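Local coordinates for protein RickCE (Rickettsia bellii, PDB 5HAM) that probably acts as a deubiquitinase, a CE-clan cysteine protease domain of a bacterial effector that removes ubiquitin from its conjugates, at residues Tyr9-Ile14 with Gln30-Phe35; Ile14-Thr19 with Phe255-Gln260; Leu163-Asn166 with Ser172-Tyr175; Thr202-Asp207 with Gly212-Asp217. All blocks are in the same frame, centred on the assembly; numbering follows the deposited sequence.

How the contacts relate
From the N terminus, contact 1 closes a short loop between the start of helix 11-20 and edge strand 27-34 of the mixed sheet. Contact 2 leaves the same helix, shares Ile14 with contact 1 and closes the longest loop, returning from the C-terminal helix 255-262; the segments of these two contacts alternate along the chain, so they cross. Contacts 3 and 4 follow each other in series, both within the span of contact 2. Contact 3 ties strand 160-166 to the approach to helix 175-188, and contact 4 ties the loop after strand 196-199 to helix 211-223. Asn166 and Thr202 probably hydrogen-bond between them, while Ile14 packs on Thr215 and Val216.

Contact 1 (Tyr9-Ile14 with Gln30-Phe35); sequences YTENEI and QPAITF
Glu11 reaches Ala32 because its CG stands anti to the backbone N (chi1 -175°) and the chain runs on fully extended, carrying the carboxylate from the first turn of helix 11-20 to Ala32, at the irregular break in strand 27-34. There Ala32 N donates to Glu11 OE2 at 3.0 Å. The bond is nearly straight at the hydrogen, 168°, but it meets OE2 from above the carboxylate, 56° out of its plane. The methyl group also touches the carboxylate: Ala32 CB lies 3.5 Å from Glu11 CD, so carbon contact and polar bond fall on the same residue. A water donates to Ala32 O at 3.0 Å and, only weakly, to Glu11 OE2, adding a second, looser link. The helix start that holds Glu11 is itself fixed by a capping box: Thr10 N donates to Glu13 OE1 (3.0 Å), and Asn12 N to Thr10 OG1 (3.2 Å). Further along the strand, Ile33 pairs through its backbone with Pro139 and Glu141. Chemically, the carboxylate of one extended side chain satisfies a backbone N-H at the edge of the sheet, and the amide together with the nearby water would probably help to stabilise its negative charge.

Contact 2 (Ile14-Thr19 with Phe255-Gln260); sequences ITHLLT and FKQDAQ
Next to the His16-Gln257 pair that bridges the two helices, Thr15 O is gripped twice: Thr19 N reaches it at 2.9 Å as the ordinary helical bond, and Thr19 OG1 donates at 3.0 Å from the opposite face of the carbonyl plane. This pair of hydrogen bonds ties down the turn from which His16 projects. The bridge consists of Gln257 OE1 meeting the edge of the imidazole, near its plane, at His16 ND1. The modelled ND1-OE1 distance of 2.5 Å is very short and the angle at the hydrogen is a bent 136°, so the length is doubtful even though the pairing is plausible. Ring and amide planes lie only 12° apart while the side chains cross at about a right angle. His16 has CG anti to the carbonyl carbon (chi1 -63°), which aims the ring at Gln257. Nearby, Leu17 packs on His246 and Leu250, and Leu250 also touches Gln257. Within these two segments, then, the amide-imidazole pair is the contact between the N-terminal and C-terminal helices; a neighbouring molecule in the crystal touches His16, and the short length and bent angle leave the details of the pair, including its proton, uncertain.

Contact 3 (Leu163-Asn166 with Ser172-Tyr175); sequences LTFN and SINY
Ile173 lies across one face of the Phe165 ring. Its CG1 sits 3.7 Å from the ring centroid, 16° off the normal, a CH-pi contact displaced somewhat toward the rim. The branch carbon follows closely, with Ile173 CB 3.5 Å from Phe165 CD2, and the backbone joins in as Ile173 CA stands 3.5 Å from Phe165 CE2. At the other end Ile173 CD1 reaches back toward the root of the aromatic side chain, 3.9 Å from Phe165 CB, so the isoleucine lies over the CG-CD2 part of the ring and on toward its stem. The torsions explain this coverage: Phe165 holds CG anti to its own N (chi1 176°), sending the ring out from the strand toward the loop, and in Ile173 it is CG1 that takes the anti place and leads the ethyl arm over the ring.

One shell further out, the loop is shaped by Ser172. Its OG accepts from Asn174 N at 2.9 Å, an ST turn that caps the approach to the following helix, and Ser172 O receives Tyr175 N at 3.2 Å to complete a type I beta turn. Leu180 of helix 175-188 packs on both Phe165 and Ile173, and Tyr175 meets His146 with the two rings edge-to-face. The contact thus packs the loop leading into helix 175-188 onto strand 160-166, within the catalytic domain. No hydrogen bond joins the two segments: the join is apolar and dispersive, while of the turn's N-H groups Asn174 N and Tyr175 N are bonded within it and Ile173 N by Asp199 OD2.

Contact 4 (Thr202-Asp207 with Gly212-Asp217); sequences TKQQTD and GVFTVD
Gln204 packs closely on Phe214, whereas Gln205 merely brushes its rim. The tight part lies over one face of the ring, where Gln204 CB stands 4.0 Å from the Phe214 centroid, offset toward the rim, a CH-pi contact. From there the extended glutamine chain continues along the ring toward its stem: Gln204 CD is 3.5 Å from Phe214 CD1, and Gln204 OE1 is 3.5 Å from Phe214 CB. Phe214 has CG anti to its carbonyl carbon (chi1 -78°), which places the ring beside Gln204. The amide is inclined 40° to the ring; its OE1 accepts from Asn218 ND2 and its NE2 donates to Leu229 O. These bonds hold the amide at both ends in a buried setting.

The looser side belongs to Gln205, which is partly exposed. Its OE1 comes to the ring edge, near the ring plane, 3.8 Å from Phe214 CE2, and its amide stands steeply to the ring at 68°. Beyond it the loop runs out into exposed Thr206 and Asp207. The packing joins the loop carrying Gln205 to the helix headed by Cys211. The spacing of Gln205 to Cys211, with Gly212 next, fits the CE-clan protease pattern, in which the glutamine usually helps form the oxyanion hole and the cysteine is the usual nucleophile, so both roles are probable here.

Contact 1 (Tyr9-Ile14 with Gln30-Phe35)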
loop_
_atom_site.group_PDB
_atom_site.type_symbol
_atom_site.label_atom_id
_atom_site.label_comp_id
_atom_site.label_asym_id
_atom_site.label_seq_id
_atom_site.Cartn_x
_atom_site.Cartn_y
_atom_site.Cartn_z
ATOM N N TYR A 9 11.577 -0.332 0.627
ATOM C CA TYR A 9 11.356 -0.766 -0.747
ATOM C C TYR A 9 10.303 0.100 -1.408
ATOM O O TYR A 9 9.341 0.520 -0.769
ATOM C CB TYR A 9 10.839 -2.207 -0.809
ATOM C CG TYR A 9 11.844 -3.298 -0.590
ATOM C CD1 TYR A 9 12.995 -3.081 0.142
ATOM C CD2 TYR A 9 11.630 -4.563 -1.115
ATOM C CE1 TYR A 9 13.914 -4.100 0.344
ATOM C CE2 TYR A 9 12.542 -5.585 -0.927
ATOM C CZ TYR A 9 13.678 -5.351 -0.196
ATOM O OH TYR A 9 14.581 -6.367 0.002
ATOM N N THR A 10 10.464 0.335 -2.699
ATOM C CA THR A 10 9.396 0.942 -3.468
ATOM C C THR A 10 8.751 -0.146 -4.316
ATOM O O THR A 10 9.273 -1.261 -4.407
ATOM C CB THR A 10 9.949 2.009 -4.384
ATOM O OG1 THR A 10 10.629 1.371 -5.469
ATOM C CG2 THR A 10 10.937 2.862 -3.618
ATOM N N GLU A 11 7.622 0.184 -4.935
ATOM C CA GLU A 11 6.897 -0.757 -5.782
ATOM C C GLU A 11 7.790 -1.327 -6.883
ATOM O O GLU A 11 7.614 -2.458 -7.328
ATOM C CB GLU A 11 5.683 -0.063 -6.402
ATOM C CG GLU A 11 4.784 -0.974 -7.206
ATOM C CD GLU A 11 3.614 -0.228 -7.826
ATOM O OE1 GLU A 11 3.394 0.953 -7.458
ATOM O OE2 GLU A 11 2.914 -0.825 -8.678
ATOM N N ASN A 12 8.754 -0.525 -7.309
ATOM C CA ASN A 12 9.620 -0.880 -8.402
ATOM C C ASN A 12 10.454 -2.109 -8.069
ATOM O O ASN A 12 10.531 -3.042 -8.860
ATOM C CB ASN A 12 10.510 0.306 -8.763
ATOM C CG ASN A 12 11.206 0.117 -10.070
ATOM O OD1 ASN A 12 12.428 0.229 -10.159
ATOM N ND2 ASN A 12 10.434 -0.200 -11.106
ATOM N N GLU A 13 11.050 -2.119 -6.882
ATOM C CA GLU A 13 11.836 -3.264 -6.446
ATOM C C GLU A 13 10.964 -4.469 -6.195
ATOM O O GLU A 13 11.312 -5.584 -6.572
ATOM C CB GLU A 13 12.595 -2.955 -5.163
ATOM C CG GLU A 13 13.829 -2.134 -5.371
ATOM C CD GLU A 13 13.576 -0.660 -5.217
ATOM O OE1 GLU A 13 12.424 -0.268 -4.916
ATOM O OE2 GLU A 13 14.546 0.104 -5.392
ATOM N N ILE A 14 9.846 -4.245 -5.521
ATOM C CA ILE A 14 8.960 -5.342 -5.169
ATOM C C ILE A 14 8.538 -6.081 -6.444
ATOM O O ILE A 14 8.633 -7.299 -6.531
ATOM C CB ILE A 14 7.758 -4.819 -4.378
ATOM C CG1 ILE A 14 8.221 -4.389 -2.986
ATOM C CG2 ILE A 14 6.673 -5.872 -4.267
ATOM C CD1 ILE A 14 7.157 -3.678 -2.191
ATOM N N GLN A 30 0.904 -8.613 -10.376
ATOM C CA GLN A 30 0.071 -7.444 -10.640
ATOM C C GLN A 30 0.753 -6.168 -10.178
ATOM O O GLN A 30 1.650 -6.208 -9.342
ATOM C CB GLN A 30 -1.280 -7.595 -9.931
ATOM C CG GLN A 30 -2.108 -8.741 -10.463
ATOM C CD GLN A 30 -2.412 -8.569 -11.937
ATOM O OE1 GLN A 30 -2.753 -7.479 -12.382
ATOM N NE2 GLN A 30 -2.270 -9.640 -12.703
ATOM N N PRO A 31 0.336 -5.024 -10.729
ATOM C CA PRO A 31 0.753 -3.743 -10.151
ATOM C C PRO A 31 0.142 -3.572 -8.764
ATOM O O PRO A 31 -0.863 -4.207 -8.463
ATOM C CB PRO A 31 0.188 -2.714 -11.133
ATOM C CG PRO A 31 -0.828 -3.440 -11.937
ATOM C CD PRO A 31 -0.385 -4.854 -12.000
ATOM N N ALA A 32 0.748 -2.741 -7.924
ATOM C CA ALA A 32 0.276 -2.589 -6.552
ATOM C C ALA A 32 -1.117 -2.014 -6.428
ATOM O O ALA A 32 -1.474 -1.059 -7.113
ATOM C CB ALA A 32 1.254 -1.740 -5.735
ATOM N N ILE A 33 -1.899 -2.606 -5.538
ATOM C CA ILE A 33 -3.076 -1.951 -5.018
ATOM C C ILE A 33 -2.615 -1.014 -3.911
ATOM O O ILE A 33 -1.845 -1.409 -3.041
ATOM C CB ILE A 33 -4.052 -2.963 -4.454
ATOM C CG1 ILE A 33 -4.853 -3.605 -5.597
ATOM C CG2 ILE A 33 -4.986 -2.304 -3.423
ATOM C CD1 ILE A 33 -5.664 -4.817 -5.146
ATOM N N THR A 34 -3.055 0.235 -3.961
ATOM C CA THR A 34 -2.620 1.227 -2.980
ATOM C C THR A 34 -3.799 1.910 -2.296
ATOM O O THR A 34 -4.779 2.305 -2.931
ATOM C CB THR A 34 -1.695 2.304 -3.611
ATOM O OG1 THR A 34 -2.431 3.074 -4.559
ATOM C CG2 THR A 34 -0.527 1.656 -4.345
ATOM N N PHE A 35 -3.707 2.033 -0.984
ATOM C CA PHE A 35 -4.723 2.734 -0.233
ATOM C C PHE A 35 -4.111 3.967 0.386
ATOM O O PHE A 35 -2.940 3.961 0.801
ATOM C CB PHE A 35 -5.242 1.872 0.906
ATOM C CG PHE A 35 -5.958 0.634 0.468
ATOM C CD1 PHE A 35 -7.236 0.711 -0.062
ATOM C CD2 PHE A 35 -5.377 -0.611 0.632
ATOM C CE1 PHE A 35 -7.910 -0.426 -0.445
ATOM C CE2 PHE A 35 -6.049 -1.750 0.248
ATOM C CZ PHE A 35 -7.317 -1.657 -0.297
HETATM O O HOH W 1 -0.182 0.729 -9.072
#

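Contact 2 (Ile14-Thr19 with Phe255-Gln260)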
loop_
_atom_site.group_PDB
_atom_site.type_symbol
_atom_site.label_atom_id
_atom_site.label_comp_id
_atom_site.label_asym_id
_atom_site.label_seq_id
_atom_site.Cartn_x
_atom_site.Cartn_y
_atom_site.Cartn_z
ATOM N N ILE A 14 9.846 -4.245 -5.521
ATOM C CA ILE A 14 8.960 -5.342 -5.169
ATOM C C ILE A 14 8.538 -6.081 -6.444
ATOM O O ILE A 14 8.633 -7.299 -6.531
ATOM C CB ILE A 14 7.758 -4.819 -4.378
ATOM C CG1 ILE A 14 8.221 -4.389 -2.986
ATOM C CG2 ILE A 14 6.673 -5.872 -4.267
ATOM C CD1 ILE A 14 7.157 -3.678 -2.191
ATOM N N THR A 15 8.130 -5.309 -7.442
ATOM C CA THR A 15 7.707 -5.828 -8.737
ATOM C C THR A 15 8.824 -6.597 -9.443
ATOM O O THR A 15 8.596 -7.689 -9.939
ATOM C CB THR A 15 7.160 -4.675 -9.619
ATOM O OG1 THR A 15 5.918 -4.227 -9.060
ATOM C CG2 THR A 15 6.895 -5.132 -11.006
ATOM N N HIS A 16 10.033 -6.043 -9.459
ATOM C CA HIS A 16 11.177 -6.713 -10.091
ATOM C C HIS A 16 11.581 -7.991 -9.369
ATOM O O HIS A 16 11.840 -9.020 -9.993
ATOM C CB HIS A 16 12.399 -5.793 -10.137
ATOM C CG HIS A 16 12.204 -4.569 -10.968
ATOM N ND1 HIS A 16 13.060 -3.488 -10.924
ATOM C CD2 HIS A 16 11.238 -4.247 -11.864
ATOM C CE1 HIS A 16 12.633 -2.558 -11.754
ATOM N NE2 HIS A 16 11.530 -2.988 -12.333
ATOM N N LEU A 17 11.676 -7.898 -8.049
ATOM C CA LEU A 17 12.005 -9.044 -7.229
ATOM C C LEU A 17 11.008 -10.180 -7.452
ATOM O O LEU A 17 11.403 -11.343 -7.558
ATOM C CB LEU A 17 12.043 -8.632 -5.762
ATOM C CG LEU A 17 13.348 -7.911 -5.456
ATOM C CD1 LEU A 17 13.262 -7.145 -4.141
ATOM C CD2 LEU A 17 14.463 -8.947 -5.449
ATOM N N LEU A 18 9.727 -9.837 -7.546
ATOM C CA LEU A 18 8.687 -10.843 -7.733
ATOM C C LEU A 18 8.786 -11.473 -9.108
ATOM O O LEU A 18 8.823 -12.698 -9.242
ATOM C CB LEU A 18 7.296 -10.242 -7.540
ATOM C CG LEU A 18 6.873 -10.014 -6.088
ATOM C CD1 LEU A 18 5.579 -9.220 -6.047
ATOM C CD2 LEU A 18 6.728 -11.339 -5.360
ATOM N N THR A 19 8.829 -10.621 -10.122
ATOM C CA THR A 19 8.987 -11.049 -11.506
ATOM C C THR A 19 10.224 -11.935 -11.724
ATOM O O THR A 19 10.163 -12.934 -12.440
ATOM C CB THR A 19 9.032 -9.825 -12.428
ATOM O OG1 THR A 19 7.739 -9.215 -12.430
ATOM C CG2 THR A 19 9.394 -10.215 -13.843
ATOM N N PHE A 255 21.262 -2.891 -11.079
ATOM C CA PHE A 255 22.193 -2.423 -10.052
ATOM C C PHE A 255 21.653 -1.318 -9.135
ATOM O O PHE A 255 21.860 -1.366 -7.920
ATOM C CB PHE A 255 23.510 -1.968 -10.705
ATOM N N LYS A 256 20.973 -0.329 -9.712
ATOM C CA LYS A 256 20.541 0.863 -8.969
ATOM C C LYS A 256 19.563 0.539 -7.839
ATOM O O LYS A 256 19.470 1.267 -6.851
ATOM C CB LYS A 256 19.933 1.905 -9.917
ATOM N N GLN A 257 18.851 -0.571 -7.988
ATOM C CA GLN A 257 17.842 -0.979 -7.020
ATOM C C GLN A 257 18.454 -1.829 -5.907
ATOM O O GLN A 257 17.930 -1.886 -4.793
ATOM C CB GLN A 257 16.726 -1.715 -7.747
ATOM C CG GLN A 257 16.467 -1.100 -9.107
ATOM C CD GLN A 257 15.084 -1.374 -9.614
ATOM O OE1 GLN A 257 14.466 -2.369 -9.243
ATOM N NE2 GLN A 257 14.577 -0.486 -10.465
ATOM N N ASP A 258 19.572 -2.476 -6.217
ATOM C CA ASP A 258 20.409 -3.081 -5.190
ATOM C C ASP A 258 20.993 -1.997 -4.266
ATOM O O ASP A 258 20.932 -2.117 -3.042
ATOM C CB ASP A 258 21.529 -3.911 -5.829
ATOM N N ALA A 259 21.543 -0.939 -4.858
ATOM C CA ALA A 259 22.107 0.174 -4.091
ATOM C C ALA A 259 21.056 0.862 -3.215
ATOM O O ALA A 259 21.353 1.266 -2.087
ATOM C CB ALA A 259 22.793 1.192 -5.018
ATOM N N GLN A 260 19.838 0.999 -3.744
ATOM C CA GLN A 260 18.715 1.537 -2.977
ATOM C C GLN A 260 18.476 0.696 -1.728
ATOM O O GLN A 260 18.547 1.217 -0.617
ATOM C CB GLN A 260 17.436 1.613 -3.825
ATOM C CG GLN A 260 16.123 1.508 -3.016
ATOM C CD GLN A 260 15.327 2.807 -2.943
ATOM O OE1 GLN A 260 15.813 3.886 -3.295
ATOM N NE2 GLN A 260 14.093 2.701 -2.488
#

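Contact 3 (Leu163-Asn166 with Ser172-Tyr175)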
loop_
_atom_site.group_PDB
_atom_site.type_symbol
_atom_site.label_atom_id
_atom_site.label_comp_id
_atom_site.label_asym_id
_atom_site.label_seq_id
_atom_site.Cartn_x
_atom_site.Cartn_y
_atom_site.Cartn_z
ATOM N N LEU A 163 -8.159 -16.019 -1.703
ATOM C CA LEU A 163 -7.199 -14.923 -1.551
ATOM C C LEU A 163 -6.416 -15.063 -0.247
ATOM O O LEU A 163 -7.002 -15.151 0.834
ATOM C CB LEU A 163 -7.911 -13.568 -1.569
ATOM C CG LEU A 163 -8.887 -13.304 -2.724
ATOM C CD1 LEU A 163 -9.783 -12.138 -2.395
ATOM C CD2 LEU A 163 -8.149 -13.052 -4.029
ATOM N N THR A 164 -5.092 -15.078 -0.357
ATOM C CA THR A 164 -4.236 -15.267 0.799
ATOM C C THR A 164 -3.425 -14.011 1.066
ATOM O O THR A 164 -2.756 -13.493 0.171
ATOM C CB THR A 164 -3.307 -16.452 0.571
ATOM O OG1 THR A 164 -4.105 -17.600 0.295
ATOM C CG2 THR A 164 -2.451 -16.722 1.788
ATOM N N PHE A 165 -3.506 -13.523 2.302
ATOM C CA PHE A 165 -2.875 -12.263 2.701
ATOM C C PHE A 165 -1.857 -12.417 3.834
ATOM O O PHE A 165 -2.035 -13.230 4.741
ATOM C CB PHE A 165 -3.972 -11.283 3.136
ATOM C CG PHE A 165 -3.465 -9.968 3.659
ATOM C CD1 PHE A 165 -3.177 -8.920 2.785
ATOM C CD2 PHE A 165 -3.322 -9.760 5.028
ATOM C CE1 PHE A 165 -2.730 -7.692 3.269
ATOM C CE2 PHE A 165 -2.877 -8.537 5.521
ATOM C CZ PHE A 165 -2.581 -7.498 4.639
ATOM N N ASN A 166 -0.794 -11.624 3.797
ATOM C CA ASN A 166 -0.028 -11.418 5.018
ATOM C C ASN A 166 0.556 -10.030 5.193
ATOM O O ASN A 166 0.906 -9.373 4.224
ATOM C CB ASN A 166 1.061 -12.456 5.201
ATOM C CG ASN A 166 1.556 -12.506 6.639
ATOM O OD1 ASN A 166 0.791 -12.822 7.556
ATOM N ND2 ASN A 166 2.816 -12.166 6.850
ATOM N N SER A 172 -3.679 -7.574 11.089
ATOM C CA SER A 172 -4.571 -8.442 10.334
ATOM C C SER A 172 -4.887 -7.735 9.022
ATOM O O SER A 172 -4.553 -6.571 8.852
ATOM C CB SER A 172 -5.874 -8.691 11.094
ATOM O OG SER A 172 -6.771 -7.604 10.904
ATOM N N ILE A 173 -5.561 -8.444 8.119
ATOM C CA ILE A 173 -6.019 -7.893 6.850
ATOM C C ILE A 173 -7.064 -6.783 7.043
ATOM O O ILE A 173 -7.408 -6.098 6.087
ATOM C CB ILE A 173 -6.596 -9.017 5.938
ATOM C CG1 ILE A 173 -6.689 -8.574 4.487
ATOM C CG2 ILE A 173 -7.962 -9.512 6.419
ATOM C CD1 ILE A 173 -7.399 -9.588 3.647
ATOM N N ASN A 174 -7.551 -6.609 8.280
ATOM C CA ASN A 174 -8.552 -5.582 8.607
ATOM C C ASN A 174 -7.957 -4.245 8.968
ATOM O O ASN A 174 -8.672 -3.305 9.276
ATOM C CB ASN A 174 -9.430 -6.034 9.765
ATOM C CG ASN A 174 -10.315 -7.195 9.386
ATOM O OD1 ASN A 174 -10.960 -7.178 8.337
ATOM N ND2 ASN A 174 -10.326 -8.221 10.213
ATOM N N TYR A 175 -6.637 -4.192 8.963
ATOM C CA TYR A 175 -5.894 -2.975 9.209
ATOM C C TYR A 175 -6.550 -1.710 8.620
ATOM O O TYR A 175 -6.938 -1.673 7.449
ATOM C CB TYR A 175 -4.489 -3.143 8.634
ATOM C CG TYR A 175 -3.626 -1.967 8.923
ATOM C CD1 TYR A 175 -3.058 -1.804 10.179
ATOM C CD2 TYR A 175 -3.397 -1.003 7.958
ATOM C CE1 TYR A 175 -2.269 -0.729 10.460
ATOM C CE2 TYR A 175 -2.622 0.088 8.230
ATOM C CZ TYR A 175 -2.055 0.223 9.488
ATOM O OH TYR A 175 -1.275 1.311 9.771
#

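Contact 4 (Thr202-Asp207 with Gly212-Asp217)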
loop_
_atom_site.group_PDB
_atom_site.type_symbol
_atom_site.label_atom_id
_atom_site.label_comp_id
_atom_site.label_asym_id
_atom_site.label_seq_id
_atom_site.Cartn_x
_atom_site.Cartn_y
_atom_site.Cartn_z
ATOM N N THR A 202 0.799 -13.417 10.197
ATOM C CA THR A 202 2.050 -13.867 10.771
ATOM C C THR A 202 2.959 -12.680 10.964
ATOM O O THR A 202 3.493 -12.141 9.996
ATOM C CB THR A 202 2.736 -14.875 9.871
ATOM O OG1 THR A 202 1.822 -15.931 9.588
ATOM C CG2 THR A 202 3.991 -15.431 10.543
ATOM N N LYS A 203 3.103 -12.260 12.214
ATOM C CA LYS A 203 4.003 -11.176 12.522
ATOM C C LYS A 203 5.399 -11.665 12.198
ATOM O O LYS A 203 5.816 -12.729 12.666
ATOM C CB LYS A 203 3.908 -10.779 14.000
ATOM C CG LYS A 203 4.914 -9.718 14.394
ATOM C CD LYS A 203 5.090 -9.614 15.906
ATOM C CE LYS A 203 4.660 -8.245 16.440
ATOM N NZ LYS A 203 5.031 -8.032 17.887
ATOM N N GLN A 204 6.119 -10.900 11.389
ATOM C CA GLN A 204 7.459 -11.309 10.997
ATOM C C GLN A 204 8.525 -10.358 11.512
ATOM O O GLN A 204 9.502 -10.784 12.119
ATOM C CB GLN A 204 7.546 -11.502 9.481
ATOM C CG GLN A 204 6.812 -12.731 9.062
ATOM C CD GLN A 204 6.536 -12.795 7.576
ATOM O OE1 GLN A 204 6.236 -11.779 6.940
ATOM N NE2 GLN A 204 6.632 -13.999 7.010
ATOM N N GLN A 205 8.324 -9.068 11.292
ATOM C CA GLN A 205 9.257 -8.070 11.796
ATOM C C GLN A 205 8.523 -6.760 11.969
ATOM O O GLN A 205 7.733 -6.369 11.108
ATOM C CB GLN A 205 10.439 -7.906 10.837
ATOM C CG GLN A 205 11.488 -6.917 11.332
ATOM C CD GLN A 205 12.823 -7.110 10.660
ATOM O OE1 GLN A 205 13.131 -8.194 10.169
ATOM N NE2 GLN A 205 13.629 -6.055 10.626
ATOM N N THR A 206 8.768 -6.071 13.076
ATOM C CA THR A 206 8.016 -4.845 13.353
ATOM C C THR A 206 8.660 -3.573 12.819
ATOM O O THR A 206 8.148 -2.493 13.041
ATOM C CB THR A 206 7.715 -4.674 14.837
ATOM O OG1 THR A 206 8.947 -4.599 15.561
ATOM C CG2 THR A 206 6.919 -5.857 15.336
ATOM N N ASP A 207 9.774 -3.698 12.111
ATOM C CA ASP A 207 10.324 -2.554 11.401
ATOM C C ASP A 207 9.571 -2.349 10.096
ATOM O O ASP A 207 9.488 -3.262 9.265
ATOM C CB ASP A 207 11.808 -2.751 11.107
ATOM C CG ASP A 207 12.605 -3.067 12.349
ATOM O OD1 ASP A 207 11.988 -3.407 13.379
ATOM O OD2 ASP A 207 13.849 -2.985 12.295
ATOM N N GLY A 212 8.737 -4.401 2.720
ATOM C CA GLY A 212 8.958 -4.779 1.336
ATOM C C GLY A 212 9.768 -6.061 1.209
ATOM O O GLY A 212 9.556 -6.856 0.278
ATOM N N VAL A 213 10.694 -6.267 2.146
ATOM C CA VAL A 213 11.516 -7.468 2.131
ATOM C C VAL A 213 10.623 -8.702 2.239
ATOM O O VAL A 213 10.714 -9.618 1.419
ATOM C CB VAL A 213 12.552 -7.467 3.290
ATOM C CG1 VAL A 213 13.558 -8.579 3.101
ATOM C CG2 VAL A 213 13.274 -6.128 3.363
ATOM N N PHE A 214 9.740 -8.702 3.238
ATOM C CA PHE A 214 8.847 -9.834 3.490
ATOM C C PHE A 214 7.657 -9.937 2.536
ATOM O O PHE A 214 7.170 -11.041 2.259
ATOM C CB PHE A 214 8.372 -9.832 4.942
ATOM C CG PHE A 214 9.393 -10.356 5.894
ATOM C CD1 PHE A 214 9.523 -11.722 6.102
ATOM C CD2 PHE A 214 10.247 -9.482 6.563
ATOM C CE1 PHE A 214 10.466 -12.223 6.964
ATOM C CE2 PHE A 214 11.205 -9.970 7.426
ATOM C CZ PHE A 214 11.317 -11.353 7.629
ATOM N N THR A 215 7.167 -8.795 2.059
ATOM C CA THR A 215 6.159 -8.789 1.015
ATOM C C THR A 215 6.629 -9.653 -0.149
ATOM O O THR A 215 5.884 -10.472 -0.674
ATOM C CB THR A 215 5.892 -7.358 0.512
ATOM O OG1 THR A 215 5.112 -6.656 1.485
ATOM C CG2 THR A 215 5.133 -7.377 -0.817
ATOM N N VAL A 216 7.886 -9.484 -0.531
ATOM C CA VAL A 216 8.418 -10.220 -1.657
ATOM C C VAL A 216 8.506 -11.700 -1.315
ATOM O O VAL A 216 8.039 -12.551 -2.070
ATOM C CB VAL A 216 9.817 -9.688 -2.066
ATOM C CG1 VAL A 216 10.522 -10.663 -3.043
ATOM C CG2 VAL A 216 9.710 -8.254 -2.641
ATOM N N ASP A 217 9.104 -12.003 -0.175
ATOM C CA ASP A 217 9.287 -13.392 0.208
ATOM C C ASP A 217 7.952 -14.116 0.438
ATOM O O ASP A 217 7.774 -15.254 -0.015
ATOM C CB ASP A 217 10.177 -13.494 1.435
ATOM C CG ASP A 217 10.791 -14.875 1.587
ATOM O OD1 ASP A 217 11.790 -15.163 0.888
ATOM O OD2 ASP A 217 10.276 -15.663 2.411
#